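Local coordinates for protein MerB2 (Bacillus megaterium, PDB 5C17) that probably cleaves carbon–mercury bonds as an organomercurial lyase, and holds a mercury(II) ion in its active site in this crystal form, at residues A[19-25]-A[54-59]; A[107-112]-A[198-204]; A[122-128]-A[170-176]. All coordinates share one frame; numbering follows the deposited sequence.

Contact 1 (A[19-25]-A[54-59])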
loop_
_atom_site.group_PDB
_atom_site.type_symbol
_atom_site.label_atom_id
_atom_site.label_comp_id
_atom_site.label_asym_id
_atom_site.label_seq_id
_atom_site.Cartn_x
_atom_site.Cartn_y
_atom_site.Cartn_z
ATOM N N PRO A 19 11.820 -15.183 -2.000
ATOM C CA PRO A 19 11.740 -16.596 -2.387
ATOM C C PRO A 19 10.919 -16.832 -3.656
ATOM O O PRO A 19 10.013 -16.062 -3.942
ATOM C CB PRO A 19 11.004 -17.235 -1.216
ATOM C CG PRO A 19 11.165 -16.327 -0.093
ATOM C CD PRO A 19 11.343 -14.958 -0.628
ATOM N N LYS A 20 11.192 -17.916 -4.371
ATOM C CA LYS A 20 10.537 -18.183 -5.669
ATOM C C LYS A 20 8.996 -18.259 -5.648
ATOM O O LYS A 20 8.345 -17.898 -6.640
ATOM C CB LYS A 20 11.094 -19.473 -6.301
ATOM C CG LYS A 20 12.520 -19.340 -6.826
ATOM C CD LYS A 20 13.007 -20.625 -7.487
ATOM C CE LYS A 20 14.521 -20.637 -7.633
ATOM N NZ LYS A 20 14.971 -20.726 -9.057
ATOM N N GLU A 21 8.423 -18.749 -4.551
ATOM C CA GLU A 21 6.964 -18.906 -4.435
ATOM C C GLU A 21 6.298 -17.654 -3.859
ATOM O O GLU A 21 5.110 -17.656 -3.540
ATOM C CB GLU A 21 6.600 -20.126 -3.591
ATOM C CG GLU A 21 7.070 -21.475 -4.172
ATOM C CD GLU A 21 6.381 -21.915 -5.490
ATOM O OE1 GLU A 21 5.509 -21.209 -6.044
ATOM O OE2 GLU A 21 6.733 -23.007 -5.988
ATOM N N SER A 22 7.039 -16.554 -3.797
ATOM C CA SER A 22 6.479 -15.341 -3.218
ATOM C C SER A 22 5.294 -14.789 -4.003
ATOM O O SER A 22 4.314 -14.337 -3.407
ATOM C CB SER A 22 7.541 -14.263 -3.085
ATOM O OG SER A 22 8.499 -14.616 -2.103
ATOM N N VAL A 23 5.377 -14.769 -5.331
ATOM C CA VAL A 23 4.305 -14.150 -6.108
ATOM C C VAL A 23 3.001 -14.956 -6.044
ATOM O O VAL A 23 1.944 -14.386 -5.796
ATOM C CB VAL A 23 4.728 -13.798 -7.558
ATOM C CG1 VAL A 23 3.524 -13.332 -8.371
ATOM C CG2 VAL A 23 5.766 -12.702 -7.524
ATOM N N PRO A 24 3.051 -16.293 -6.230
ATOM C CA PRO A 24 1.796 -17.043 -6.054
ATOM C C PRO A 24 1.136 -16.815 -4.683
ATOM O O PRO A 24 -0.088 -16.639 -4.585
ATOM C CB PRO A 24 2.240 -18.509 -6.233
ATOM C CG PRO A 24 3.414 -18.407 -7.169
ATOM C CD PRO A 24 4.136 -17.142 -6.742
ATOM N N ILE A 25 1.945 -16.784 -3.633
ATOM C CA ILE A 25 1.438 -16.586 -2.282
ATOM C C ILE A 25 0.909 -15.159 -2.071
ATOM O O ILE A 25 -0.195 -14.973 -1.566
ATOM C CB ILE A 25 2.499 -17.014 -1.238
ATOM C CG1 ILE A 25 2.618 -18.541 -1.235
ATOM C CG2 ILE A 25 2.149 -16.486 0.159
ATOM C CD1 ILE A 25 3.839 -19.074 -0.537
ATOM N N THR A 54 7.212 -24.756 2.683
ATOM C CA THR A 54 7.516 -23.583 1.854
ATOM C C THR A 54 6.518 -22.473 2.128
ATOM O O THR A 54 6.901 -21.312 2.247
ATOM C CB THR A 54 7.549 -23.938 0.363
ATOM O OG1 THR A 54 8.571 -24.909 0.144
ATOM C CG2 THR A 54 7.830 -22.715 -0.511
ATOM N N VAL A 55 5.239 -22.799 2.267
ATOM C CA VAL A 55 4.274 -21.772 2.628
ATOM C C VAL A 55 4.688 -21.112 3.941
ATOM O O VAL A 55 4.684 -19.897 4.066
ATOM C CB VAL A 55 2.859 -22.339 2.745
ATOM C CG1 VAL A 55 1.902 -21.316 3.379
ATOM C CG2 VAL A 55 2.362 -22.768 1.366
ATOM N N GLN A 56 5.039 -21.921 4.929
ATOM C CA GLN A 56 5.435 -21.409 6.223
ATOM C C GLN A 56 6.635 -20.468 6.113
ATOM O O GLN A 56 6.628 -19.375 6.683
ATOM C CB GLN A 56 5.751 -22.585 7.145
ATOM C CG GLN A 56 6.401 -22.225 8.479
ATOM C CD GLN A 56 6.588 -23.460 9.372
ATOM O OE1 GLN A 56 6.005 -23.553 10.451
ATOM N NE2 GLN A 56 7.383 -24.419 8.904
ATOM N N SER A 57 7.660 -20.879 5.373
ATOM C CA SER A 57 8.874 -20.076 5.305
ATOM C C SER A 57 8.680 -18.802 4.502
ATOM O O SER A 57 9.210 -17.749 4.878
ATOM C CB SER A 57 10.047 -20.898 4.775
ATOM O OG SER A 57 9.832 -21.324 3.449
ATOM N N VAL A 58 7.899 -18.873 3.429
ATOM C CA VAL A 58 7.635 -17.683 2.632
ATOM C C VAL A 58 6.791 -16.694 3.435
ATOM O O VAL A 58 7.093 -15.501 3.479
ATOM C CB VAL A 58 6.938 -18.033 1.317
ATOM C CG1 VAL A 58 6.498 -16.772 0.596
ATOM C CG2 VAL A 58 7.879 -18.861 0.426
ATOM N N VAL A 59 5.734 -17.175 4.072
ATOM C CA VAL A 59 4.907 -16.299 4.909
ATOM C C VAL A 59 5.747 -15.632 6.015
ATOM O O VAL A 59 5.599 -14.425 6.275
ATOM C CB VAL A 59 3.706 -17.052 5.486
ATOM C CG1 VAL A 59 3.009 -16.261 6.589
ATOM C CG2 VAL A 59 2.713 -17.397 4.357
#
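Val58 faces the start of helix 22-34 with both of its methyl groups, and each has a different nearest partner. CG1, anti to the backbone N (chi1 172°), meets CD1 of Ile25 at 3.7 Å, while CG2 turns to the ring of Pro19 and comes 3.9 Å from its CB. Ile25 reaches farther along helix 52-64. Its CD1 also touches Val55, and its other branch, CG2, lies 4.3 Å from CG2 of Val59. A branched side chain suits this place because its two arms can touch successive turns of one helix. The order of helices 22-34, 41-48 and 52-64, followed by the antiparallel pair 68-70 and 76-79, is consistent with a winged helix-turn-helix fold. In that reading, helices 22-34 and 52-64 would be its first and third helices, with Ile50 closing against Glu21, Ile25 and Val55.

Beside this apolar patch, polar residues contribute mainly their carbon atoms. Glu21, at the N-cap position of helix 22-34, lays CG across CG2 of Thr54 at 3.9 Å, the two side chains roughly perpendicular.

No hydrogen bond spans the segments; the polar bonding serves the turn itself. Pro19 O accepts from both the N and the OG of Ser22 on the same face of its carbonyl plane, the hydroxyl at 2.8 Å. The amide closes the type I turn 19-22 and the hydroxyl reinforces it; serine is short enough to fold back on the turn while OG still lies 4.0 Å from Val58 CG1.

Contact 2 (A[107-112]-A[198-204])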
loop_
_atom_site.group_PDB
_atom_site.type_symbol
_atom_site.label_atom_id
_atom_site.label_comp_id
_atom_site.label_asym_id
_atom_site.label_seq_id
_atom_site.Cartn_x
_atom_site.Cartn_y
_atom_site.Cartn_z
ATOM N N LEU A 107 -4.110 5.305 -3.748
ATOM C CA LEU A 107 -4.271 5.571 -5.174
ATOM C C LEU A 107 -3.706 4.434 -6.019
ATOM O O LEU A 107 -4.338 3.985 -6.987
ATOM C CB LEU A 107 -3.627 6.913 -5.515
ATOM C CG LEU A 107 -4.418 8.112 -4.961
ATOM C CD1 LEU A 107 -3.580 9.346 -4.926
ATOM C CD2 LEU A 107 -5.690 8.371 -5.746
ATOM N N GLU A 108 -2.530 3.934 -5.665
ATOM C CA GLU A 108 -1.975 2.856 -6.470
ATOM C C GLU A 108 -2.844 1.605 -6.415
ATOM O O GLU A 108 -2.888 0.866 -7.392
ATOM C CB GLU A 108 -0.514 2.580 -6.142
ATOM C CG GLU A 108 -0.280 1.625 -5.053
ATOM C CD GLU A 108 1.188 1.305 -4.833
ATOM O OE1 GLU A 108 2.058 1.957 -5.445
ATOM O OE2 GLU A 108 1.468 0.392 -4.039
ATOM N N LEU A 109 -3.555 1.381 -5.313
ATOM C CA LEU A 109 -4.445 0.226 -5.239
ATOM C C LEU A 109 -5.631 0.360 -6.199
ATOM O O LEU A 109 -6.135 -0.637 -6.703
ATOM C CB LEU A 109 -4.901 -0.004 -3.798
ATOM C CG LEU A 109 -3.826 -0.513 -2.840
ATOM C CD1 LEU A 109 -4.293 -0.408 -1.400
ATOM C CD2 LEU A 109 -3.435 -1.942 -3.173
ATOM N N SER A 110 -6.092 1.578 -6.442
ATOM C CA SER A 110 -7.167 1.798 -7.403
ATOM C C SER A 110 -6.746 1.272 -8.769
ATOM O O SER A 110 -7.479 0.539 -9.441
ATOM C CB SER A 110 -7.515 3.290 -7.493
ATOM O OG SER A 110 -8.481 3.535 -8.501
ATOM N N THR A 111 -5.542 1.648 -9.178
ATOM C CA THR A 111 -4.991 1.221 -10.450
ATOM C C THR A 111 -4.745 -0.274 -10.458
ATOM O O THR A 111 -5.134 -0.971 -11.399
ATOM C CB THR A 111 -3.693 1.976 -10.720
ATOM O OG1 THR A 111 -3.999 3.370 -10.734
ATOM C CG2 THR A 111 -3.061 1.547 -12.041
ATOM N N ALA A 112 -4.120 -0.789 -9.404
ATOM C CA ALA A 112 -3.750 -2.199 -9.376
ATOM C C ALA A 112 -4.977 -3.113 -9.383
ATOM O O ALA A 112 -4.966 -4.167 -10.012
ATOM C CB ALA A 112 -2.875 -2.482 -8.166
ATOM N N LEU A 198 -1.282 7.421 -8.671
ATOM C CA LEU A 198 -2.131 6.524 -9.447
ATOM C C LEU A 198 -1.305 5.669 -10.382
ATOM O O LEU A 198 -1.533 4.469 -10.506
ATOM C CB LEU A 198 -3.166 7.306 -10.244
ATOM C CG LEU A 198 -4.429 7.706 -9.505
ATOM C CD1 LEU A 198 -5.227 8.694 -10.329
ATOM C CD2 LEU A 198 -5.269 6.476 -9.193
ATOM N N SER A 199 -0.340 6.290 -11.051
ATOM C CA SER A 199 0.460 5.564 -12.030
ATOM C C SER A 199 1.336 4.492 -11.368
ATOM O O SER A 199 1.730 3.523 -12.012
ATOM C CB SER A 199 1.324 6.532 -12.833
ATOM O OG SER A 199 2.463 6.888 -12.094
ATOM N N PHE A 200 1.622 4.641 -10.078
ATOM C CA PHE A 200 2.438 3.651 -9.389
ATOM C C PHE A 200 1.774 2.266 -9.385
ATOM O O PHE A 200 2.450 1.261 -9.278
ATOM C CB PHE A 200 2.698 4.068 -7.947
ATOM C CG PHE A 200 3.871 4.996 -7.769
ATOM C CD1 PHE A 200 4.367 5.762 -8.812
ATOM C CD2 PHE A 200 4.487 5.083 -6.536
ATOM C CE1 PHE A 200 5.463 6.606 -8.609
ATOM C CE2 PHE A 200 5.577 5.926 -6.329
ATOM C CZ PHE A 200 6.057 6.684 -7.365
ATOM N N GLY A 201 0.455 2.220 -9.514
ATOM C CA GLY A 201 -0.236 0.944 -9.546
ATOM C C GLY A 201 0.174 0.099 -10.730
ATOM O O GLY A 201 0.035 -1.118 -10.682
ATOM N N ASN A 202 0.658 0.725 -11.804
ATOM C CA ASN A 202 1.203 -0.015 -12.940
ATOM C C ASN A 202 2.310 -0.965 -12.497
ATOM O O ASN A 202 2.334 -2.141 -12.877
ATOM C CB ASN A 202 1.798 0.941 -13.984
ATOM C CG ASN A 202 0.748 1.727 -14.751
ATOM O OD1 ASN A 202 -0.436 1.441 -14.679
ATOM N ND2 ASN A 202 1.196 2.726 -15.513
ATOM N N GLU A 203 3.210 -0.454 -11.672
ATOM C CA GLU A 203 4.368 -1.207 -11.245
ATOM C C GLU A 203 3.966 -2.272 -10.210
ATOM O O GLU A 203 4.533 -3.356 -10.181
ATOM C CB GLU A 203 5.441 -0.256 -10.710
ATOM C CG GLU A 203 6.267 0.428 -11.819
ATOM C CD GLU A 203 5.566 1.606 -12.501
ATOM O OE1 GLU A 203 6.062 2.031 -13.565
ATOM O OE2 GLU A 203 4.556 2.132 -11.980
ATOM N N LEU A 204 2.981 -1.966 -9.373
ATOM C CA LEU A 204 2.479 -2.974 -8.452
ATOM C C LEU A 204 1.854 -4.137 -9.236
ATOM O O LEU A 204 2.053 -5.299 -8.898
ATOM C CB LEU A 204 1.454 -2.374 -7.503
ATOM C CG LEU A 204 0.856 -3.330 -6.469
ATOM C CD1 LEU A 204 1.940 -3.982 -5.638
ATOM C CD2 LEU A 204 -0.106 -2.577 -5.579
HETATM O O HOH W 1 3.812 0.689 -6.893
#
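Glu108 rests directly on Gly201, their CA atoms 4.0 Å apart. From there its side chain runs across helix 194-207. CB lies 3.5 Å from Gly201 N. CG sits between the backbone N and the carbonyl carbon (chi1 88°), and the chain beyond it is extended, which carries the carboxylate across the neighbouring helix to Phe200. OE1 stops 3.3 Å from Phe200 CB, near the ring plane at its edge, and accepts a hydrogen from a water that also donates to Phe200 O. OE2 faces a methyl, Leu204 CD2, which packs against Ala112 CB as well.

Farther along helix 103-113, Thr111 donates through OG1 to Leu198 O at 2.7 Å. The hydroxyl and Gly201 N reach that oxygen from opposite faces of its carbonyl plane. Leu198 CD2 packs against Leu107 CD2 at 4.0 Å. Glycine suits position 201 because Thr111 CB and Glu108 O leave no room for a CB.

The axes therefore approach to 6.4 Å at a crossing angle of -56°, a close helix crossing over a glycine. It lies beside the active site: the Glu108 side chain comes within about 4 Å of the bound dithiol and about 6 Å of the mercury(II) ion.

Contact 3 (A[122-128]-A[170-176])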
loop_
_atom_site.group_PDB
_atom_site.type_symbol
_atom_site.label_atom_id
_atom_site.label_comp_id
_atom_site.label_asym_id
_atom_site.label_seq_id
_atom_site.Cartn_x
_atom_site.Cartn_y
_atom_site.Cartn_z
ATOM N N ARG A 122 -6.389 11.978 6.101
ATOM C CA ARG A 122 -6.120 13.139 6.953
ATOM C C ARG A 122 -4.834 13.807 6.528
ATOM O O ARG A 122 -3.885 13.140 6.160
ATOM C CB ARG A 122 -5.966 12.719 8.420
ATOM C CG ARG A 122 -7.224 12.162 9.062
ATOM C CD ARG A 122 -8.167 13.255 9.446
ATOM N NE ARG A 122 -9.458 12.733 9.868
ATOM C CZ ARG A 122 -10.469 13.492 10.268
ATOM N NH1 ARG A 122 -10.315 14.812 10.351
ATOM N NH2 ARG A 122 -11.629 12.953 10.598
ATOM N N CYS A 123 -4.791 15.134 6.628
ATOM C CA CYS A 123 -3.537 15.855 6.468
ATOM C C CYS A 123 -2.650 15.544 7.661
ATOM O O CYS A 123 -3.059 15.722 8.804
ATOM C CB CYS A 123 -3.770 17.364 6.404
ATOM S SG CYS A 123 -2.253 18.346 6.295
ATOM N N ALA A 124 -1.433 15.083 7.397
ATOM C CA ALA A 124 -0.504 14.733 8.463
ATOM C C ALA A 124 -0.067 15.949 9.271
ATOM O O ALA A 124 0.464 15.794 10.373
ATOM C CB ALA A 124 0.704 14.010 7.911
ATOM N N TYR A 125 -0.264 17.147 8.743
ATOM C CA TYR A 125 0.043 18.353 9.498
ATOM C C TYR A 125 -1.179 18.888 10.236
ATOM O O TYR A 125 -1.184 18.946 11.461
ATOM C CB TYR A 125 0.671 19.434 8.629
ATOM C CG TYR A 125 1.236 20.559 9.465
ATOM C CD1 TYR A 125 2.278 20.326 10.364
ATOM C CD2 TYR A 125 0.733 21.841 9.378
ATOM C CE1 TYR A 125 2.794 21.331 11.143
ATOM C CE2 TYR A 125 1.260 22.876 10.166
ATOM C CZ TYR A 125 2.295 22.612 11.029
ATOM O OH TYR A 125 2.819 23.617 11.824
ATOM N N THR A 126 -2.225 19.267 9.515
ATOM C CA THR A 126 -3.328 19.972 10.147
ATOM C C THR A 126 -4.372 19.085 10.790
ATOM O O THR A 126 -5.168 19.562 11.584
ATOM C CB THR A 126 -4.092 20.846 9.162
ATOM O OG1 THR A 126 -4.848 20.004 8.297
ATOM C CG2 THR A 126 -3.159 21.760 8.372
ATOM N N GLY A 127 -4.402 17.805 10.419
ATOM C CA GLY A 127 -5.432 16.904 10.896
ATOM C C GLY A 127 -6.756 17.009 10.154
ATOM O O GLY A 127 -7.703 16.284 10.460
ATOM N N GLU A 128 -6.845 17.899 9.176
ATOM C CA GLU A 128 -8.107 18.094 8.477
ATOM C C GLU A 128 -8.412 16.892 7.568
ATOM O O GLU A 128 -7.504 16.162 7.160
ATOM C CB GLU A 128 -8.071 19.373 7.652
ATOM C CG GLU A 128 -7.256 19.291 6.383
ATOM C CD GLU A 128 -7.024 20.672 5.800
ATOM O OE1 GLU A 128 -7.806 21.085 4.929
ATOM O OE2 GLU A 128 -6.093 21.362 6.261
ATOM N N TYR A 170 -0.139 12.138 3.386
ATOM C CA TYR A 170 -0.965 13.099 2.669
ATOM C C TYR A 170 -0.751 14.434 3.393
ATOM O O TYR A 170 -0.687 14.499 4.578
ATOM C CB TYR A 170 -2.469 12.796 2.723
ATOM C CG TYR A 170 -3.059 11.981 1.562
ATOM C CD1 TYR A 170 -2.998 12.411 0.256
ATOM C CD2 TYR A 170 -3.724 10.805 1.807
ATOM C CE1 TYR A 170 -3.564 11.698 -0.748
ATOM C CE2 TYR A 170 -4.277 10.073 0.790
ATOM C CZ TYR A 170 -4.188 10.522 -0.498
ATOM O OH TYR A 170 -4.727 9.865 -1.548
ATOM N N PHE A 171 -0.666 15.488 2.607
ATOM C CA PHE A 171 -0.661 16.859 3.092
ATOM C C PHE A 171 -1.755 17.642 2.346
ATOM O O PHE A 171 -1.962 17.493 1.155
ATOM C CB PHE A 171 0.699 17.574 3.005
ATOM C CG PHE A 171 1.689 17.069 4.009
ATOM C CD1 PHE A 171 1.525 17.340 5.349
ATOM C CD2 PHE A 171 2.756 16.264 3.633
ATOM C CE1 PHE A 171 2.389 16.837 6.277
ATOM C CE2 PHE A 171 3.650 15.771 4.573
ATOM C CZ PHE A 171 3.453 16.068 5.896
ATOM N N SER A 172 -2.421 18.527 3.068
ATOM C CA SER A 172 -3.483 19.341 2.497
ATOM C C SER A 172 -2.990 20.337 1.452
ATOM O O SER A 172 -3.776 20.806 0.651
ATOM C CB SER A 172 -4.178 20.100 3.624
ATOM O OG SER A 172 -3.243 20.726 4.481
ATOM N N SER A 173 -1.700 20.667 1.496
ATOM C CA SER A 173 -1.068 21.574 0.546
ATOM C C SER A 173 0.432 21.435 0.666
ATOM O O SER A 173 0.939 20.934 1.671
ATOM C CB SER A 173 -1.442 23.032 0.825
ATOM O OG SER A 173 -0.862 23.456 2.048
ATOM N N VAL A 174 1.146 21.936 -0.333
ATOM C CA VAL A 174 2.605 21.996 -0.234
ATOM C C VAL A 174 3.019 22.944 0.903
ATOM O O VAL A 174 3.990 22.689 1.606
ATOM C CB VAL A 174 3.252 22.436 -1.568
ATOM C CG1 VAL A 174 4.764 22.626 -1.394
ATOM C CG2 VAL A 174 2.951 21.406 -2.671
ATOM N N GLU A 175 2.283 24.037 1.066
ATOM C CA GLU A 175 2.602 24.987 2.114
ATOM C C GLU A 175 2.512 24.305 3.488
ATOM O O GLU A 175 3.346 24.519 4.354
ATOM C CB GLU A 175 1.687 26.209 2.016
ATOM C CG GLU A 175 1.906 27.075 0.755
ATOM C CD GLU A 175 1.459 26.433 -0.550
ATOM O OE1 GLU A 175 0.477 25.666 -0.554
ATOM O OE2 GLU A 175 2.099 26.704 -1.592
ATOM N N HIS A 176 1.524 23.438 3.677
ATOM C CA HIS A 176 1.421 22.720 4.948
ATOM C C HIS A 176 2.474 21.614 5.080
ATOM O O HIS A 176 3.017 21.405 6.166
ATOM C CB HIS A 176 -0.002 22.202 5.154
ATOM C CG HIS A 176 -0.977 23.287 5.472
ATOM N ND1 HIS A 176 -2.333 23.161 5.272
ATOM C CD2 HIS A 176 -0.786 24.515 6.011
ATOM C CE1 HIS A 176 -2.935 24.275 5.654
ATOM N NE2 HIS A 176 -2.018 25.112 6.102
HETATM O O HOH W 2 -1.538 11.506 5.955
#
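Cys123 SG accepts a hydrogen bond from Ser172 N across the contact, at 3.2 Å, and another from Thr126 N within its own loop, nearly straight at 173°. Tyr125 N adds a weak one. The chi1 of Cys123, 177°, sets SG anti to its own backbone N, where these amides converge on it and a large, polarisable acceptor can serve several donors. With an alanine in place of Cys123, the amides of Ser172 and Thr126 would probably lose their common acceptor, leaving the loop less firmly tied to the strand end. A backbone-to-backbone bond runs from Ala124 N to Tyr170 O, 3.0 Å long, and a water bridges Arg122 O to Tyr170 N.

The other polar links lie mostly within one segment. Thr126 OG1 accepts from Glu128 N in an ST turn and donates to the anti lone pair of Glu128 OE2. Ser172 OG shares a 2.7 Å hydrogen bond with His176 ND1, which helps fix the imidazole.

Apolar contacts complete the join. Thr126 CG2 lies over a face of the His176 ring in a CH-pi contact, 3.8 Å from its centroid, and Ala124 CB touches Phe171 CE1 at 3.7 Å.

The turn between strands 117-122 and 129-135 thus meets the end of edge strand 169-171 and the start of helix 174-183. From that helix Trp180 meets the Phe171 ring and Glu183 hydrogen-bonds Tyr125 OH, while Tyr170 OH hydrogen-bonds Thr106.

No secondary-structure element is shared among the three contacts. Contact 2 lies closest to the chain's centre; contacts 1 and 3 sit farther out, about 19 Å from that centre and on opposite sides of it. Contact 1 is nevertheless buried, with methyl groups doing the joining between two helices of the N-terminal region. Contact 2 adds a hydroxyl bond and a carboxylate that takes a hydrogen bond from water to its leucines, in a helix pair that lies beside the bound ligand. Contact 3, only partly buried, relies most on hydrogen bonds, in keeping with loop amides that no helix satisfies. It is nested within the chain loop closed by contact 2, which it touches where Leu107 CD1 meets Tyr170 OH at 3.6 Å.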